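Local coordinates for Lactamase_B domain-containing protein (Bacillus lehensis G1, PDB 7EV5) that binds two zinc ions in a metallo-beta-lactamase fold and probably hydrolyses both beta-lactams and glyoxalase II-type thioesters, at residues G8-N13 with H56-G61; E23-D28 with A49-H54. One frame throughout, in Å; residues are numbered along the deposited sequence.

Contact 1 (G8-N13 with H56-G61); sequences GPIQTN and HFDHIG. With ZN (zinc ion), chain C; ZN (zinc ion), chain B.
T12 meets D58 and H59 with the two branches of its side chain, and the tight part of the contact lies here, beside a zinc ion. Its hydroxyl OG1 donates to D58 OD2 at 2.8 Å, arriving at the lone pair that faces away from the other carboxylate oxygen. The same OD2 binds the zinc of chain C at 2.3 Å, while D58 OD1 accepts a hydrogen bond from the water that bridges the two zinc ions; holds on both oxygens restrict the rotation of the carboxylate. With chi1 at -59°, T12 OG1 lies beside the backbone N, towards D58, and the methyl CG2 opposite that N, over the centre of one face of the H59 imidazole in a CH-pi contact, 3.5 Å from the ring centroid and 14° off the normal. H59 NE2 binds the same zinc at 2.1 Å, and its ND1 has D28 as partner. The other side of the contact is looser: I10, an exposed residue in a type I turn from G8 to Q11, lays CG2 against D58 CB at 4.1 Å, and its CG1 approaches F57 CE1 obliquely at 4.2 Å. The turn is tied within itself, since G8 O accepts from Q11 N and Q11 NE2 on opposite faces of its plane. H56 ND1 serves the chain B zinc with H54, H131 and D150; D150, which binds both zinc ions, and H191 complete the ligands of the chain C zinc. The arrangement is the HxHxDH metal-binding motif of the metallo-beta-lactamase fold, with T12 packed against it.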
# COMPACT_ATOMS: atom_id res chain seq x y z
N GLY A 8 -2.92 -10.19 9.57
CA GLY A 8 -2.39 -11.45 9.11
C GLY A 8 -1.14 -11.87 9.85
O GLY A 8 -0.58 -11.11 10.65
N PRO A 9 -0.68 -13.10 9.61
CA PRO A 9 0.56 -13.54 10.26
C PRO A 9 1.76 -12.66 9.95
O PRO A 9 2.62 -12.47 10.83
CB PRO A 9 0.75 -14.97 9.74
CG PRO A 9 -0.08 -15.05 8.50
CD PRO A 9 -1.25 -14.15 8.75
N ILE A 10 1.84 -12.10 8.74
CA ILE A 10 2.95 -11.21 8.42
C ILE A 10 2.83 -9.87 9.14
O ILE A 10 3.84 -9.18 9.34
CB ILE A 10 3.05 -11.03 6.89
CG1 ILE A 10 3.05 -12.40 6.19
CG2 ILE A 10 4.27 -10.21 6.49
CD1 ILE A 10 4.29 -13.22 6.46
N GLN A 11 1.62 -9.50 9.55
CA GLN A 11 1.34 -8.24 10.24
C GLN A 11 1.55 -7.02 9.34
O GLN A 11 1.86 -5.93 9.83
CB GLN A 11 2.08 -8.11 11.57
CG GLN A 11 1.55 -9.06 12.65
CD GLN A 11 0.23 -8.59 13.23
OE1 GLN A 11 0.19 -7.68 14.05
NE2 GLN A 11 -0.86 -9.20 12.79
N THR A 12 1.40 -7.22 8.03
CA THR A 12 1.43 -6.11 7.09
C THR A 12 0.41 -5.05 7.47
O THR A 12 -0.73 -5.37 7.84
CB THR A 12 1.11 -6.65 5.70
OG1 THR A 12 2.07 -7.66 5.37
CG2 THR A 12 1.17 -5.55 4.64
N ASN A 13 0.81 -3.79 7.37
CA ASN A 13 -0.06 -2.67 7.74
C ASN A 13 -1.05 -2.40 6.63
O ASN A 13 -0.67 -1.92 5.55
CB ASN A 13 0.77 -1.41 7.97
CG ASN A 13 1.70 -1.52 9.15
OD1 ASN A 13 1.31 -2.01 10.20
ND2 ASN A 13 2.93 -1.05 8.98
N HIS A 56 1.89 -7.89 -3.78
CA HIS A 56 2.43 -9.01 -3.01
C HIS A 56 1.34 -9.60 -2.12
O HIS A 56 0.45 -8.90 -1.64
CB HIS A 56 3.60 -8.55 -2.13
CG HIS A 56 4.90 -8.47 -2.86
ND1 HIS A 56 5.91 -7.62 -2.48
CD2 HIS A 56 5.36 -9.14 -3.95
CE1 HIS A 56 6.94 -7.77 -3.29
NE2 HIS A 56 6.63 -8.68 -4.19
N PHE A 57 1.45 -10.92 -1.91
CA PHE A 57 0.39 -11.66 -1.21
C PHE A 57 0.04 -11.04 0.15
O PHE A 57 -1.12 -11.09 0.58
CB PHE A 57 0.81 -13.13 -1.04
CG PHE A 57 1.89 -13.33 0.01
CD1 PHE A 57 1.57 -13.68 1.32
CD2 PHE A 57 3.23 -13.14 -0.32
CE1 PHE A 57 2.56 -13.85 2.27
CE2 PHE A 57 4.23 -13.31 0.63
CZ PHE A 57 3.89 -13.66 1.93
N ASP A 58 1.03 -10.51 0.86
CA ASP A 58 0.80 -10.00 2.21
C ASP A 58 0.03 -8.69 2.22
O ASP A 58 -0.35 -8.22 3.29
CB ASP A 58 2.12 -9.89 2.99
CG ASP A 58 3.13 -8.97 2.32
OD1 ASP A 58 3.48 -9.22 1.14
OD2 ASP A 58 3.58 -8.01 3.00
N HIS A 59 -0.22 -8.11 1.05
CA HIS A 59 -1.01 -6.89 0.93
C HIS A 59 -2.39 -7.12 0.34
O HIS A 59 -3.17 -6.16 0.26
CB HIS A 59 -0.24 -5.85 0.10
CG HIS A 59 1.06 -5.46 0.73
ND1 HIS A 59 1.29 -4.22 1.29
CD2 HIS A 59 2.18 -6.18 0.95
CE1 HIS A 59 2.51 -4.20 1.81
NE2 HIS A 59 3.06 -5.38 1.63
N ILE A 60 -2.74 -8.35 -0.04
CA ILE A 60 -3.94 -8.61 -0.84
C ILE A 60 -4.83 -9.71 -0.28
O ILE A 60 -5.89 -9.98 -0.86
CB ILE A 60 -3.62 -8.90 -2.31
CG1 ILE A 60 -2.93 -10.27 -2.41
CG2 ILE A 60 -2.80 -7.77 -2.92
CD1 ILE A 60 -2.79 -10.79 -3.83
N GLY A 61 -4.44 -10.36 0.81
CA GLY A 61 -5.16 -11.55 1.25
C GLY A 61 -6.60 -11.30 1.65
O GLY A 61 -7.43 -12.22 1.57
ZN ZN C . 4.84 -6.18 2.28
ZN ZN B . 5.91 -6.26 -0.86
O HOH W 1 5.43 -7.28 0.72

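Contact 2 (E23-D28 with A49-H54); sequences EAVIFD and AILLTH. With ZN (zinc ion), chain B.
Strands 23-27 and 49-51 run parallel, their short axes 4.7 Å apart at closest and inclined by 35°, with I26 bonded to the partner strand through both its backbone N and its O: N donates to A49 O and O accepts from L51 N at 2.8 Å, the residues on either side of I50. The ladder runs on past the strand end through a longer bond from D28 N to L51 O. On one face of the sheet L51 is the shared partner of V25 and F27. Its CD1 lies 3.6 Å from F27 CE1, the two side chains running alongside each other in the same direction, and V25 CG1 reaches CD1 at 3.8 Å. On the opposite face I26 and I50 touch more lightly. Beyond the strands the contact turns polar. D28 CG lies anti to its own carbonyl carbon (chi1 -65°), which aims the carboxylate at T53. There OD1 accepts T53 N at 2.8 Å and OD2 accepts T53 OG1 at 2.6 Å, each through its syn lone pair, so a single residue holds both oxygens. OD2 also takes a hydrogen bond from H59 ND1. T53 OG1 passes the connection on by accepting from H54 ND1 at 3.0 Å, with the hydroxyl in the imidazole plane; this leaves H54 NE2 directed at the zinc of chain B, 2.1 Å away. D28 and T53 thus form a second shell that orients zinc ligands. The strands belong to a beta-alpha-beta unit with helix 33-42 between them, flanked in the sheet by strands 12-18 and 74-77; I26 and I50 pack on helix 63-70, and F27 stacks on F147.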
# COMPACT_ATOMS: atom_id res chain seq x y z
N GLU A 23 -16.76 8.48 5.61
CA GLU A 23 -16.35 7.77 4.41
C GLU A 23 -14.89 7.39 4.54
O GLU A 23 -14.13 8.01 5.29
CB GLU A 23 -16.53 8.66 3.19
CG GLU A 23 -17.96 9.09 2.96
CD GLU A 23 -18.07 10.23 1.96
OE1 GLU A 23 -17.24 11.16 2.02
OE2 GLU A 23 -18.98 10.17 1.12
N ALA A 24 -14.48 6.35 3.80
CA ALA A 24 -13.16 5.80 4.04
C ALA A 24 -12.53 5.26 2.77
O ALA A 24 -13.21 4.84 1.83
CB ALA A 24 -13.22 4.68 5.08
N VAL A 25 -11.20 5.24 2.78
CA VAL A 25 -10.37 4.63 1.75
C VAL A 25 -9.50 3.57 2.44
O VAL A 25 -8.90 3.85 3.48
CB VAL A 25 -9.49 5.68 1.03
CG1 VAL A 25 -8.66 5.05 -0.08
CG2 VAL A 25 -10.37 6.77 0.44
N ILE A 26 -9.46 2.37 1.86
CA ILE A 26 -8.74 1.24 2.43
C ILE A 26 -7.48 1.01 1.61
O ILE A 26 -7.56 0.95 0.38
CB ILE A 26 -9.61 -0.03 2.42
CG1 ILE A 26 -10.89 0.17 3.24
CG2 ILE A 26 -8.80 -1.21 2.93
CD1 ILE A 26 -11.90 -0.97 3.09
N PHE A 27 -6.33 0.88 2.27
CA PHE A 27 -5.07 0.54 1.62
C PHE A 27 -4.61 -0.83 2.07
O PHE A 27 -4.62 -1.12 3.27
CB PHE A 27 -3.97 1.54 1.99
CG PHE A 27 -4.26 2.93 1.54
CD1 PHE A 27 -3.78 3.40 0.33
CD2 PHE A 27 -5.04 3.77 2.31
CE1 PHE A 27 -4.06 4.69 -0.09
CE2 PHE A 27 -5.33 5.06 1.89
CZ PHE A 27 -4.83 5.51 0.70
N ASP A 28 -4.21 -1.66 1.12
CA ASP A 28 -3.50 -2.91 1.39
C ASP A 28 -4.14 -3.81 2.45
O ASP A 28 -3.51 -4.10 3.47
CB ASP A 28 -2.05 -2.63 1.75
CG ASP A 28 -1.25 -2.02 0.62
OD1 ASP A 28 -1.81 -1.75 -0.46
OD2 ASP A 28 -0.03 -1.80 0.80
N ALA A 49 -13.22 2.58 -1.73
CA ALA A 49 -12.29 1.95 -2.66
C ALA A 49 -11.22 1.23 -1.86
O ALA A 49 -10.97 1.55 -0.69
CB ALA A 49 -11.63 3.00 -3.57
N ILE A 50 -10.59 0.26 -2.51
CA ILE A 50 -9.35 -0.37 -2.05
C ILE A 50 -8.24 0.12 -2.98
O ILE A 50 -8.32 -0.07 -4.20
CB ILE A 50 -9.44 -1.90 -2.11
CG1 ILE A 50 -10.52 -2.40 -1.15
CG2 ILE A 50 -8.08 -2.53 -1.80
CD1 ILE A 50 -10.94 -3.82 -1.44
N LEU A 51 -7.22 0.74 -2.40
CA LEU A 51 -6.04 1.19 -3.14
C LEU A 51 -4.88 0.29 -2.74
O LEU A 51 -4.56 0.17 -1.55
CB LEU A 51 -5.72 2.65 -2.82
CG LEU A 51 -6.78 3.71 -3.14
CD1 LEU A 51 -6.19 5.10 -3.00
CD2 LEU A 51 -7.40 3.51 -4.52
N LEU A 52 -4.26 -0.36 -3.72
CA LEU A 52 -3.15 -1.25 -3.44
C LEU A 52 -1.84 -0.57 -3.79
O LEU A 52 -1.66 -0.09 -4.92
CB LEU A 52 -3.29 -2.54 -4.25
CG LEU A 52 -4.49 -3.41 -3.91
CD1 LEU A 52 -4.51 -4.61 -4.82
CD2 LEU A 52 -4.50 -3.83 -2.43
N THR A 53 -0.93 -0.53 -2.83
CA THR A 53 0.41 -0.06 -3.15
C THR A 53 1.11 -1.02 -4.10
O THR A 53 1.89 -0.60 -4.96
CB THR A 53 1.26 0.15 -1.89
OG1 THR A 53 1.49 -1.10 -1.23
CG2 THR A 53 0.58 1.12 -0.94
N HIS A 54 0.85 -2.31 -3.93
CA HIS A 54 1.40 -3.37 -4.76
C HIS A 54 0.65 -4.66 -4.44
O HIS A 54 -0.18 -4.70 -3.52
CB HIS A 54 2.94 -3.51 -4.65
CG HIS A 54 3.46 -3.98 -3.32
ND1 HIS A 54 3.21 -3.33 -2.13
CD2 HIS A 54 4.32 -4.98 -3.02
CE1 HIS A 54 3.87 -3.93 -1.15
NE2 HIS A 54 4.53 -4.95 -1.66
ZN ZN B . 5.91 -6.26 -0.86
O HOH W 1 5.43 -7.28 0.72

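How the contacts relate
The centres of the two contacts lie about 13 Å apart, and along the chain contact 2 is nested inside the loop closed by contact 1: 8-13, 23-28, 49-54 and then 56-61. Strands 12-18 and 23-27 are neighbours in one mixed six-stranded sheet, in which strand 46-51 comes next. Contact 2 lies along that sheet, whereas contact 1 joins its second strand to the loop between strand 46-51 and helix 63-70. The two meet through H59 at the metal centre, where its ring packs against H54. Both reach the zinc of chain B and its water, so the paired strands and the 56-61 loop both lead to one di-zinc site.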